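Local coordinates for Alr4995 protein (Nostoc sp., PDB 6LRF) that probably catalyses both the hydrolysis of arginine to ornithine and the cyclodeamination of ornithine, joining two activities in one chain, at residues Asp55-Gln60 with Pro64-Thr69; Ile206-Ala211 with Asp234-Ser239; Arg286-Glu291 with Ser348-Leu353. All blocks are in the same frame, centred on the assembly; numbering follows the deposited sequence.

Contact 1 of 3, residues Asp55-Gln60 with Pro64-Thr69; sequences DLVTPQ and PDLVFT
The turn of chain that leaves strand 53-56 in the GME-family domain, probably the arginine dihydrolase part, folds around one leucine methyl, CD2 of Leu66, with Val57 at its flank. Leu66 CD2 sits 3.7 Å from Thr58 O and 3.9 Å from Pro59 CA, so a hydrophobic tip is lodged against backbone as much as side chains. Val57 meets it nearly at a right angle: Val57 CG1, placed anti to the backbone N (chi1 -177°), lies 4.1 Å from Leu66 CD2. Its other branch, CG2, lies 4.3 Å from Thr69 CG2, while Thr69 turns its hydroxyl to Leu8 O on strand 6-9.

This is a short connection in an alpha/beta domain, and helix 93-103 helps to close it, Glu93 touching Leu66 and Tyr96 touching Gln60. The Gln60 chain bends at chi2 (-72°) and doubles back, bringing CG to 4.2 Å from Leu66 CD2 and NE2 to 3.0 Å from Thr58 O. NE2 comes from above the plane of the Thr58 carbonyl, 55° out of it, not along a lone pair. With an alanine here, Thr58 O would probably lose this donor and a gap would open beside the leucine methyl.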
ATOM      1  N   ASP B  55       1.296 -39.409 -50.486  1.00 32.46           N
ATOM      2  CA  ASP B  55       0.024 -40.106 -50.534  1.00 34.43           C
ATOM      3  C   ASP B  55      -1.058 -39.209 -49.977  1.00 35.61           C
ATOM      4  O   ASP B  55      -0.776 -38.283 -49.216  1.00 34.45           O
ATOM      5  CB  ASP B  55       0.069 -41.408 -49.737  1.00 31.32           C
ATOM      6  CG  ASP B  55       1.025 -42.428 -50.330  1.00 44.85           C
ATOM      7  OD1 ASP B  55       1.187 -42.462 -51.576  1.00 45.05           O
ATOM      8  OD2 ASP B  55       1.610 -43.203 -49.542  1.00 41.20           O
ATOM      9  N   LEU B  56      -2.299 -39.495 -50.349  1.00 32.00           N
ATOM     10  CA  LEU B  56      -3.428 -38.698 -49.910  1.00 34.73           C
ATOM     11  C   LEU B  56      -4.491 -39.582 -49.282  1.00 37.25           C
ATOM     12  O   LEU B  56      -4.729 -40.684 -49.762  1.00 34.24           O
ATOM     13  CB  LEU B  56      -4.022 -37.915 -51.082  1.00 32.59           C
ATOM     14  CG  LEU B  56      -3.094 -36.971 -51.857  1.00 36.96           C
ATOM     15  CD1 LEU B  56      -3.863 -36.345 -53.010  1.00 35.09           C
ATOM     16  CD2 LEU B  56      -2.525 -35.878 -50.955  1.00 37.20           C
ATOM     17  N   VAL B  57      -5.098 -39.100 -48.192  1.00 35.23           N
ATOM     18  CA  VAL B  57      -6.299 -39.694 -47.602  1.00 32.81           C
ATOM     19  C   VAL B  57      -7.497 -39.157 -48.363  1.00 37.73           C
ATOM     20  O   VAL B  57      -7.459 -38.022 -48.822  1.00 43.05           O
ATOM     21  CB  VAL B  57      -6.481 -39.320 -46.097  1.00 38.51           C
ATOM     22  CG1 VAL B  57      -7.708 -40.021 -45.498  1.00 35.25           C
ATOM     23  CG2 VAL B  57      -5.230 -39.623 -45.289  1.00 30.91           C
ATOM     24  N   THR B  58      -8.564 -39.940 -48.486  1.00 40.97           N
ATOM     25  CA  THR B  58      -9.786 -39.431 -49.104  1.00 42.14           C
ATOM     26  C   THR B  58     -10.558 -38.530 -48.147  1.00 42.05           C
ATOM     27  O   THR B  58     -11.051 -39.000 -47.118  1.00 42.86           O
ATOM     28  CB  THR B  58     -10.703 -40.565 -49.548  1.00 37.49           C
ATOM     29  OG1 THR B  58      -9.998 -41.412 -50.459  1.00 36.69           O
ATOM     30  CG2 THR B  58     -11.932 -40.001 -50.218  1.00 38.80           C
ATOM     31  N   PRO B  59     -10.671 -37.233 -48.486  1.00 44.79           N
ATOM     32  CA  PRO B  59     -11.382 -36.275 -47.626  1.00 46.40           C
ATOM     33  C   PRO B  59     -12.826 -36.689 -47.384  1.00 43.79           C
ATOM     34  O   PRO B  59     -13.430 -37.356 -48.216  1.00 47.97           O
ATOM     35  CB  PRO B  59     -11.305 -34.956 -48.412  1.00 46.89           C
ATOM     36  CG  PRO B  59     -10.939 -35.345 -49.811  1.00 46.50           C
ATOM     37  CD  PRO B  59     -10.132 -36.597 -49.699  1.00 42.65           C
ATOM     38  N   GLN B  60     -13.362 -36.314 -46.232  1.00 45.68           N
ATOM     39  CA  GLN B  60     -14.710 -36.704 -45.861  1.00 45.22           C
ATOM     40  C   GLN B  60     -15.495 -35.481 -45.387  1.00 54.88           C
ATOM     41  O   GLN B  60     -14.987 -34.676 -44.599  1.00 49.20           O
ATOM     42  CB  GLN B  60     -14.674 -37.778 -44.771  1.00 44.00           C
ATOM     43  CG  GLN B  60     -13.836 -39.010 -45.129  1.00 42.95           C
ATOM     44  CD  GLN B  60     -14.495 -39.892 -46.174  1.00 49.67           C
ATOM     45  OE1 GLN B  60     -15.721 -40.017 -46.211  1.00 55.86           O
ATOM     46  NE2 GLN B  60     -13.685 -40.520 -47.022  1.00 47.07           N
ATOM     47  N   PRO B  64     -13.575 -31.693 -41.051  1.00 37.59           N
ATOM     48  CA  PRO B  64     -12.728 -30.684 -41.690  1.00 42.42           C
ATOM     49  C   PRO B  64     -11.262 -30.795 -41.284  1.00 42.43           C
ATOM     50  O   PRO B  64     -10.376 -30.416 -42.053  1.00 37.91           O
ATOM     51  CB  PRO B  64     -13.328 -29.365 -41.194  1.00 44.54           C
ATOM     52  CG  PRO B  64     -13.967 -29.712 -39.893  1.00 45.47           C
ATOM     53  CD  PRO B  64     -14.507 -31.093 -40.077  1.00 41.66           C
ATOM     54  N   ASP B  65     -11.002 -31.311 -40.086  1.00 42.19           N
ATOM     55  CA  ASP B  65      -9.637 -31.322 -39.580  1.00 39.66           C
ATOM     56  C   ASP B  65      -8.905 -32.583 -40.028  1.00 38.13           C
ATOM     57  O   ASP B  65      -7.752 -32.809 -39.659  1.00 34.18           O
ATOM     58  CB  ASP B  65      -9.630 -31.186 -38.058  1.00 39.09           C
ATOM     59  CG  ASP B  65     -10.035 -29.788 -37.598  1.00 49.19           C
ATOM     60  OD1 ASP B  65      -9.474 -28.796 -38.125  1.00 48.67           O
ATOM     61  OD2 ASP B  65     -10.924 -29.681 -36.725  1.00 49.54           O
ATOM     62  N   LEU B  66      -9.566 -33.375 -40.867  1.00 35.61           N
ATOM     63  CA  LEU B  66      -8.918 -34.520 -41.493  1.00 37.39           C
ATOM     64  C   LEU B  66      -7.684 -34.079 -42.299  1.00 35.26           C
ATOM     65  O   LEU B  66      -6.789 -34.878 -42.565  1.00 33.67           O
ATOM     66  CB  LEU B  66      -9.910 -35.270 -42.382  1.00 34.76           C
ATOM     67  CG  LEU B  66      -9.552 -36.722 -42.692  1.00 35.18           C
ATOM     68  CD1 LEU B  66      -9.911 -37.603 -41.514  1.00 33.95           C
ATOM     69  CD2 LEU B  66     -10.234 -37.212 -43.968  1.00 37.18           C
ATOM     70  N   VAL B  67      -7.619 -32.799 -42.658  1.00 34.08           N
ATOM     71  CA  VAL B  67      -6.453 -32.262 -43.350  1.00 27.13           C
ATOM     72  C   VAL B  67      -5.202 -32.291 -42.465  1.00 28.95           C
ATOM     73  O   VAL B  67      -4.076 -32.198 -42.955  1.00 25.20           O
ATOM     74  CB  VAL B  67      -6.691 -30.810 -43.815  1.00 35.63           C
ATOM     75  CG1 VAL B  67      -7.758 -30.764 -44.895  1.00 34.59           C
ATOM     76  CG2 VAL B  67      -7.087 -29.928 -42.628  1.00 34.28           C
ATOM     77  N   PHE B  68      -5.402 -32.413 -41.160  1.00 28.55           N
ATOM     78  CA  PHE B  68      -4.286 -32.398 -40.218  1.00 25.76           C
ATOM     79  C   PHE B  68      -3.809 -33.825 -39.950  1.00 28.40           C
ATOM     80  O   PHE B  68      -3.989 -34.382 -38.858  1.00 25.33           O
ATOM     81  CB  PHE B  68      -4.691 -31.676 -38.936  1.00 27.20           C
ATOM     82  CG  PHE B  68      -4.884 -30.185 -39.128  1.00 30.49           C
ATOM     83  CD1 PHE B  68      -3.966 -29.450 -39.882  1.00 28.83           C
ATOM     84  CD2 PHE B  68      -5.986 -29.530 -38.585  1.00 33.32           C
ATOM     85  CE1 PHE B  68      -4.134 -28.081 -40.074  1.00 37.44           C
ATOM     86  CE2 PHE B  68      -6.166 -28.158 -38.765  1.00 34.22           C
ATOM     87  CZ  PHE B  68      -5.244 -27.431 -39.509  1.00 34.30           C
ATOM     88  N   THR B  69      -3.201 -34.406 -40.981  1.00 26.52           N
ATOM     89  CA  THR B  69      -2.760 -35.799 -40.943  1.00 25.43           C
ATOM     90  C   THR B  69      -1.654 -36.057 -39.925  1.00 23.79           C
ATOM     91  O   THR B  69      -1.453 -37.201 -39.541  1.00 25.62           O
ATOM     92  CB  THR B  69      -2.259 -36.259 -42.322  1.00 26.42           C
ATOM     93  OG1 THR B  69      -1.260 -35.342 -42.785  1.00 27.49           O
ATOM     94  CG2 THR B  69      -3.411 -36.318 -43.324  1.00 25.78           C
TER

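Contact 2 of 3, residues Ile206-Ala211 with Asp234-Ser239; sequences IAIAEA and DALKQS
Ser239 N donates to Ala235 O at 2.9 Å, a regular helical bond that fixes the turn on which Ser239 faces Ile206. The touch itself is made by carbon: Ile206 CG2 lies 4.3 Å from Ser239 CB, at the solvent-facing edge of the contact, where the serine is exposed. One turn back along the helix the packing is closer and buried. Leu236, with CG swung anti to its own N (chi1 -170°), extends CD1 towards Ile208 and stops 3.7 Å from Ile208 CG2, the two side chains meeting at a slant. Ile208 can offer that methyl because its CG1 branch occupies the cleft between backbone N and carbonyl carbon (chi1 66°), which leaves CG2 beside the N. Leu236 and Ser239, three residues apart, lie on one side of the helix, and both touch the chain where the strand ends. On another side of the same helix, Lys237 NZ and Asp234 OD1 form a weak salt bridge at 3.4 Å.

Strand 205-207 is an edge strand, within this chain, of a small sheet and runs parallel to strand 181-183, to which it is joined through helix 190-199 as a beta-alpha-beta unit. Leu182 of the neighbouring strand touches Ile206, Ile208 and Leu236, while Ala213 of helix 210-213 and Cys218 flank Ile208, placing helix 234-242 against the strand's exit and the short helix that follows.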
ATOM      1  N   ILE B 206      18.396 -24.632 -31.603  1.00 36.51           N
ATOM      2  CA  ILE B 206      17.965 -23.398 -32.228  1.00 35.92           C
ATOM      3  C   ILE B 206      16.706 -22.907 -31.532  1.00 35.25           C
ATOM      4  O   ILE B 206      15.590 -23.174 -31.986  1.00 34.21           O
ATOM      5  CB  ILE B 206      17.691 -23.581 -33.734  1.00 38.32           C
ATOM      6  CG1 ILE B 206      18.862 -24.317 -34.396  1.00 40.25           C
ATOM      7  CG2 ILE B 206      17.394 -22.231 -34.397  1.00 39.92           C
ATOM      8  CD1 ILE B 206      18.617 -24.704 -35.849  1.00 43.89           C
ATOM      9  N   ALA B 207      16.887 -22.209 -30.412  1.00 37.12           N
ATOM     10  CA  ALA B 207      15.753 -21.659 -29.677  1.00 40.56           C
ATOM     11  C   ALA B 207      15.229 -20.429 -30.399  1.00 38.23           C
ATOM     12  O   ALA B 207      16.005 -19.570 -30.802  1.00 46.73           O
ATOM     13  CB  ALA B 207      16.145 -21.325 -28.248  1.00 40.06           C
ATOM     14  N   ILE B 208      13.916 -20.346 -30.578  1.00 40.98           N
ATOM     15  CA  ILE B 208      13.342 -19.272 -31.386  1.00 44.11           C
ATOM     16  C   ILE B 208      12.548 -18.266 -30.570  1.00 40.15           C
ATOM     17  O   ILE B 208      12.055 -18.578 -29.488  1.00 37.90           O
ATOM     18  CB  ILE B 208      12.419 -19.820 -32.493  1.00 42.05           C
ATOM     19  CG1 ILE B 208      11.190 -20.496 -31.876  1.00 43.18           C
ATOM     20  CG2 ILE B 208      13.182 -20.775 -33.385  1.00 41.51           C
ATOM     21  CD1 ILE B 208      10.067 -20.725 -32.855  1.00 38.81           C
ATOM     22  N   ALA B 209      12.440 -17.058 -31.122  1.00 47.75           N
ATOM     23  CA  ALA B 209      11.684 -15.956 -30.536  1.00 47.27           C
ATOM     24  C   ALA B 209      10.193 -16.232 -30.579  1.00 46.04           C
ATOM     25  O   ALA B 209       9.732 -17.002 -31.416  1.00 47.77           O
ATOM     26  CB  ALA B 209      11.997 -14.661 -31.266  1.00 43.99           C
ATOM     27  N   GLU B 210       9.443 -15.596 -29.680  1.00 44.93           N
ATOM     28  CA  GLU B 210       7.993 -15.753 -29.639  1.00 46.45           C
ATOM     29  C   GLU B 210       7.340 -15.257 -30.927  1.00 47.35           C
ATOM     30  O   GLU B 210       6.282 -15.747 -31.325  1.00 48.27           O
ATOM     31  CB  GLU B 210       7.401 -15.016 -28.435  1.00 48.31           C
ATOM     32  CG  GLU B 210       5.928 -15.346 -28.169  1.00 50.89           C
ATOM     33  CD  GLU B 210       5.385 -14.712 -26.888  1.00 56.51           C
ATOM     34  OE1 GLU B 210       5.822 -13.589 -26.540  1.00 59.62           O
ATOM     35  OE2 GLU B 210       4.518 -15.341 -26.228  1.00 53.73           O
ATOM     36  N   ALA B 211       7.976 -14.294 -31.583  1.00 47.47           N
ATOM     37  CA  ALA B 211       7.457 -13.767 -32.838  1.00 48.30           C
ATOM     38  C   ALA B 211       7.381 -14.865 -33.893  1.00 46.91           C
ATOM     39  O   ALA B 211       6.354 -15.026 -34.554  1.00 48.00           O
ATOM     40  CB  ALA B 211       8.321 -12.617 -33.330  1.00 49.13           C
ATOM     41  N   ASP B 234      14.069 -12.897 -40.557  1.00 58.17           N
ATOM     42  CA  ASP B 234      15.418 -12.793 -41.123  1.00 58.80           C
ATOM     43  C   ASP B 234      16.452 -13.462 -40.223  1.00 51.85           C
ATOM     44  O   ASP B 234      17.330 -14.185 -40.699  1.00 53.75           O
ATOM     45  CB  ASP B 234      15.808 -11.330 -41.350  1.00 59.09           C
ATOM     46  CG  ASP B 234      15.114 -10.720 -42.550  1.00 62.97           C
ATOM     47  OD1 ASP B 234      14.650 -11.488 -43.420  1.00 62.77           O
ATOM     48  OD2 ASP B 234      15.040  -9.473 -42.625  1.00 70.08           O
ATOM     49  N   ALA B 235      16.341 -13.200 -38.925  1.00 49.48           N
ATOM     50  CA  ALA B 235      17.181 -13.850 -37.929  1.00 50.89           C
ATOM     51  C   ALA B 235      17.084 -15.365 -38.054  1.00 54.68           C
ATOM     52  O   ALA B 235      18.101 -16.058 -38.181  1.00 51.49           O
ATOM     53  CB  ALA B 235      16.782 -13.410 -36.536  1.00 45.65           C
ATOM     54  N   LEU B 236      15.852 -15.870 -38.029  1.00 50.72           N
ATOM     55  CA  LEU B 236      15.606 -17.308 -38.108  1.00 53.58           C
ATOM     56  C   LEU B 236      16.202 -17.902 -39.385  1.00 51.89           C
ATOM     57  O   LEU B 236      16.967 -18.875 -39.327  1.00 45.54           O
ATOM     58  CB  LEU B 236      14.099 -17.603 -38.031  1.00 52.53           C
ATOM     59  CG  LEU B 236      13.675 -19.066 -37.866  1.00 48.42           C
ATOM     60  CD1 LEU B 236      14.430 -19.715 -36.719  1.00 43.21           C
ATOM     61  CD2 LEU B 236      12.183 -19.173 -37.638  1.00 48.71           C
ATOM     62  N   LYS B 237      15.865 -17.299 -40.527  1.00 55.39           N
ATOM     63  CA  LYS B 237      16.377 -17.741 -41.826  1.00 47.66           C
ATOM     64  C   LYS B 237      17.894 -17.830 -41.798  1.00 53.37           C
ATOM     65  O   LYS B 237      18.487 -18.736 -42.390  1.00 52.45           O
ATOM     66  CB  LYS B 237      15.926 -16.791 -42.935  1.00 51.86           C
ATOM     67  CG  LYS B 237      14.836 -17.354 -43.837  1.00 48.29           C
ATOM     68  CD  LYS B 237      14.192 -16.267 -44.689  1.00 54.98           C
ATOM     69  CE  LYS B 237      13.435 -15.272 -43.810  1.00 56.56           C
ATOM     70  NZ  LYS B 237      12.786 -14.152 -44.557  1.00 58.91           N
ATOM     71  N   GLN B 238      18.509 -16.895 -41.076  1.00 54.01           N
ATOM     72  CA  GLN B 238      19.965 -16.831 -40.965  1.00 57.58           C
ATOM     73  C   GLN B 238      20.546 -17.953 -40.112  1.00 55.44           C
ATOM     74  O   GLN B 238      21.583 -18.522 -40.463  1.00 53.28           O
ATOM     75  CB  GLN B 238      20.395 -15.480 -40.391  1.00 60.15           C
ATOM     76  CG  GLN B 238      21.270 -14.675 -41.331  1.00 65.89           C
ATOM     77  CD  GLN B 238      22.063 -13.611 -40.602  1.00 72.21           C
ATOM     78  OE1 GLN B 238      21.505 -12.612 -40.142  1.00 71.13           O
ATOM     79  NE2 GLN B 238      23.374 -13.813 -40.502  1.00 76.28           N
ATOM     80  N   SER B 239      19.889 -18.254 -38.991  1.00 53.72           N
ATOM     81  CA  SER B 239      20.319 -19.349 -38.125  1.00 54.29           C
ATOM     82  C   SER B 239      20.291 -20.675 -38.883  1.00 52.46           C
ATOM     83  O   SER B 239      21.261 -21.431 -38.862  1.00 55.83           O
ATOM     84  CB  SER B 239      19.441 -19.442 -36.868  1.00 53.92           C
ATOM     85  OG  SER B 239      19.753 -18.422 -35.932  1.00 54.10           O
TER

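Contact 3 of 3, residues Arg286-Glu291 with Ser348-Leu353; sequences RIIRIE and SLLIDL
Strand residues 286-291 pass residues 348-353 at a distance, with CA of Ile288 9.0 Å from CA of Leu350 and CA of Ile290 8.3 Å from CA of Leu353. Side chains fill the interval. Ile288 CG1 comes within 4.4 Å of Leu350 CD1, a loose apolar touch between buried residues. Ile290 goes further: its CG1 is anti to the backbone N (chi1 179°), and the chain then turns at chi2 (73°) so that CD1 lies 3.5 Å from Leu353 O, a van der Waals touch of methyl on carbonyl oxygen. Leu353 O takes its hydrogen bond from Arg449 NH2, while Arg449 NH1 binds Glu291 O, so a single guanidinium joins the two backbones.

By strand alternation Ile288 and Ile290 face the helix, whereas Arg289 and Glu291 project from the other side of the sheet, in which strand 280-292 pairs antiparallel with 329-337, and 329-337 with 313-320. The run of these strands with helices 299-310 and 340-352 resembles a ferredoxin-like layout, Ala303 of the first helix lying against both Leu350 and Leu353. On the far side, Arg289 grips Glu291 side-on, NE at 3.2 Å and NH2 at 3.0 Å from the same OE2 atom, both on the anti side of the carboxylate. Arg289 NH1 forms a further salt bridge with Glu332 OE2 of strand 329-337.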
ATOM      1  N   ARG B 286       2.116 -45.026  -9.264  1.00 30.67           N
ATOM      2  CA  ARG B 286       2.035 -45.387  -7.862  1.00 31.62           C
ATOM      3  C   ARG B 286       0.589 -45.195  -7.422  1.00 32.67           C
ATOM      4  O   ARG B 286      -0.028 -44.185  -7.736  1.00 32.98           O
ATOM      5  CB  ARG B 286       2.992 -44.520  -7.047  1.00 32.83           C
ATOM      6  CG  ARG B 286       3.171 -44.916  -5.606  1.00 37.62           C
ATOM      7  CD  ARG B 286       4.420 -44.264  -5.061  1.00 41.30           C
ATOM      8  NE  ARG B 286       4.463 -44.274  -3.604  1.00 49.82           N
ATOM      9  CZ  ARG B 286       5.551 -43.982  -2.895  1.00 47.51           C
ATOM     10  NH1 ARG B 286       6.676 -43.678  -3.529  1.00 46.37           N
ATOM     11  NH2 ARG B 286       5.519 -44.001  -1.561  1.00 49.39           N
ATOM     12  N   ILE B 287       0.027 -46.167  -6.724  1.00 32.82           N
ATOM     13  CA  ILE B 287      -1.310 -45.979  -6.199  1.00 33.45           C
ATOM     14  C   ILE B 287      -1.205 -45.480  -4.752  1.00 32.95           C
ATOM     15  O   ILE B 287      -0.458 -46.027  -3.946  1.00 32.93           O
ATOM     16  CB  ILE B 287      -2.139 -47.272  -6.284  1.00 36.51           C
ATOM     17  CG1 ILE B 287      -2.461 -47.591  -7.751  1.00 36.53           C
ATOM     18  CG2 ILE B 287      -3.433 -47.145  -5.477  1.00 30.02           C
ATOM     19  CD1 ILE B 287      -3.191 -48.920  -7.957  1.00 38.20           C
ATOM     20  N   ILE B 288      -1.909 -44.401  -4.441  1.00 32.46           N
ATOM     21  CA  ILE B 288      -1.917 -43.899  -3.074  1.00 30.17           C
ATOM     22  C   ILE B 288      -3.330 -43.985  -2.505  1.00 28.15           C
ATOM     23  O   ILE B 288      -4.309 -44.071  -3.247  1.00 33.57           O
ATOM     24  CB  ILE B 288      -1.388 -42.447  -2.994  1.00 31.69           C
ATOM     25  CG1 ILE B 288      -2.212 -41.523  -3.883  1.00 35.08           C
ATOM     26  CG2 ILE B 288       0.077 -42.383  -3.381  1.00 28.29           C
ATOM     27  CD1 ILE B 288      -3.223 -40.680  -3.121  1.00 29.13           C
ATOM     28  N   ARG B 289      -3.436 -43.980  -1.185  1.00 31.59           N
ATOM     29  CA  ARG B 289      -4.743 -43.965  -0.537  1.00 31.47           C
ATOM     30  C   ARG B 289      -4.868 -42.706   0.322  1.00 32.41           C
ATOM     31  O   ARG B 289      -3.904 -42.289   0.969  1.00 31.80           O
ATOM     32  CB  ARG B 289      -4.934 -45.235   0.297  1.00 36.42           C
ATOM     33  CG  ARG B 289      -6.296 -45.403   0.949  1.00 41.24           C
ATOM     34  CD  ARG B 289      -6.384 -46.769   1.614  1.00 43.58           C
ATOM     35  NE  ARG B 289      -7.532 -46.889   2.507  1.00 50.61           N
ATOM     36  CZ  ARG B 289      -8.744 -47.261   2.110  1.00 53.18           C
ATOM     37  NH1 ARG B 289      -8.965 -47.537   0.826  1.00 47.07           N
ATOM     38  NH2 ARG B 289      -9.737 -47.355   2.994  1.00 46.56           N
ATOM     39  N   ILE B 290      -6.040 -42.078   0.295  1.00 32.70           N
ATOM     40  CA  ILE B 290      -6.309 -40.906   1.131  1.00 27.03           C
ATOM     41  C   ILE B 290      -7.641 -41.121   1.858  1.00 31.04           C
ATOM     42  O   ILE B 290      -8.612 -41.566   1.254  1.00 29.99           O
ATOM     43  CB  ILE B 290      -6.321 -39.606   0.290  1.00 32.76           C
ATOM     44  CG1 ILE B 290      -6.629 -38.398   1.165  1.00 37.69           C
ATOM     45  CG2 ILE B 290      -7.303 -39.692  -0.865  1.00 33.38           C
ATOM     46  CD1 ILE B 290      -5.477 -38.021   2.067  1.00 41.67           C
ATOM     47  N   GLU B 291      -7.661 -40.861   3.167  1.00 30.32           N
ATOM     48  CA  GLU B 291      -8.847 -41.049   4.004  1.00 29.67           C
ATOM     49  C   GLU B 291      -9.215 -39.777   4.775  1.00 34.49           C
ATOM     50  O   GLU B 291      -8.346 -38.984   5.138  1.00 29.01           O
ATOM     51  CB  GLU B 291      -8.630 -42.176   5.014  1.00 31.61           C
ATOM     52  CG  GLU B 291      -8.756 -43.590   4.489  1.00 38.17           C
ATOM     53  CD  GLU B 291      -8.708 -44.630   5.621  1.00 51.77           C
ATOM     54  OE1 GLU B 291      -8.644 -44.217   6.801  1.00 52.30           O
ATOM     55  OE2 GLU B 291      -8.750 -45.852   5.336  1.00 49.80           O
ATOM     56  N   SER B 348       6.280 -36.130  -2.001  1.00 19.59           N
ATOM     57  CA  SER B 348       6.631 -35.259  -0.879  1.00 21.90           C
ATOM     58  C   SER B 348       5.468 -34.344  -0.507  1.00 24.00           C
ATOM     59  O   SER B 348       5.181 -34.142   0.666  1.00 26.10           O
ATOM     60  CB  SER B 348       7.866 -34.412  -1.199  1.00 25.37           C
ATOM     61  OG  SER B 348       9.021 -35.227  -1.289  1.00 29.42           O
ATOM     62  N   LEU B 349       4.787 -33.801  -1.506  1.00 22.93           N
ATOM     63  CA  LEU B 349       3.638 -32.949  -1.234  1.00 24.53           C
ATOM     64  C   LEU B 349       2.474 -33.777  -0.649  1.00 29.52           C
ATOM     65  O   LEU B 349       1.833 -33.374   0.330  1.00 29.47           O
ATOM     66  CB  LEU B 349       3.222 -32.204  -2.509  1.00 26.89           C
ATOM     67  CG  LEU B 349       4.277 -31.225  -3.055  1.00 29.79           C
ATOM     68  CD1 LEU B 349       3.995 -30.805  -4.504  1.00 28.28           C
ATOM     69  CD2 LEU B 349       4.401 -29.984  -2.165  1.00 30.06           C
ATOM     70  N   LEU B 350       2.225 -34.954  -1.219  1.00 23.60           N
ATOM     71  CA  LEU B 350       1.106 -35.785  -0.784  1.00 22.57           C
ATOM     72  C   LEU B 350       1.293 -36.357   0.626  1.00 27.92           C
ATOM     73  O   LEU B 350       0.319 -36.552   1.362  1.00 26.53           O
ATOM     74  CB  LEU B 350       0.889 -36.928  -1.762  1.00 22.33           C
ATOM     75  CG  LEU B 350       0.345 -36.525  -3.131  1.00 30.33           C
ATOM     76  CD1 LEU B 350       0.132 -37.757  -4.020  1.00 26.92           C
ATOM     77  CD2 LEU B 350      -0.940 -35.725  -2.961  1.00 27.07           C
ATOM     78  N   ILE B 351       2.540 -36.646   0.983  1.00 25.70           N
ATOM     79  CA  ILE B 351       2.862 -37.138   2.318  1.00 27.22           C
ATOM     80  C   ILE B 351       2.313 -36.184   3.395  1.00 29.50           C
ATOM     81  O   ILE B 351       1.713 -36.625   4.380  1.00 29.62           O
ATOM     82  CB  ILE B 351       4.385 -37.336   2.475  1.00 23.11           C
ATOM     83  CG1 ILE B 351       4.807 -38.646   1.814  1.00 24.82           C
ATOM     84  CG2 ILE B 351       4.789 -37.382   3.946  1.00 26.93           C
ATOM     85  CD1 ILE B 351       6.314 -38.802   1.678  1.00 24.58           C
ATOM     86  N   ASP B 352       2.477 -34.883   3.180  1.00 32.16           N
ATOM     87  CA  ASP B 352       1.935 -33.872   4.091  1.00 34.35           C
ATOM     88  C   ASP B 352       0.410 -33.859   4.182  1.00 40.74           C
ATOM     89  O   ASP B 352      -0.158 -33.503   5.214  1.00 43.73           O
ATOM     90  CB  ASP B 352       2.426 -32.494   3.673  1.00 40.59           C
ATOM     91  CG  ASP B 352       3.924 -32.367   3.789  1.00 45.16           C
ATOM     92  OD1 ASP B 352       4.524 -31.632   2.975  1.00 53.19           O
ATOM     93  OD2 ASP B 352       4.498 -33.013   4.701  1.00 47.38           O
ATOM     94  N   LEU B 353      -0.261 -34.244   3.108  1.00 35.39           N
ATOM     95  CA  LEU B 353      -1.717 -34.325   3.141  1.00 36.10           C
ATOM     96  C   LEU B 353      -2.181 -35.622   3.787  1.00 38.83           C
ATOM     97  O   LEU B 353      -3.381 -35.853   3.937  1.00 47.35           O
ATOM     98  CB  LEU B 353      -2.303 -34.208   1.731  1.00 35.40           C
ATOM     99  CG  LEU B 353      -2.549 -32.807   1.177  1.00 40.84           C
ATOM    100  CD1 LEU B 353      -1.323 -31.945   1.339  1.00 37.91           C
ATOM    101  CD2 LEU B 353      -2.953 -32.896  -0.291  1.00 35.42           C
TER

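From the N terminus the three contacts follow one another in series, neither nested nor crossed. Contact 1 closes a tight loop with three residues between its segments, turning the exit of strand 53-56 back on itself. Contact 2, still in the dimethylarginine dimethylhydrolase-like region, closes a loop of 22 residues and brings helix 234-242 to strand 205-207; its centre lies about 31 Å from that of contact 1. Contact 3 spans 56 residues in the LOR/SDH region and joins a sheet to its covering helix. Its centre is about 44 Å from that of contact 2, across the chain's centre. Each contact thus ties its own neighbourhood, and none touches another.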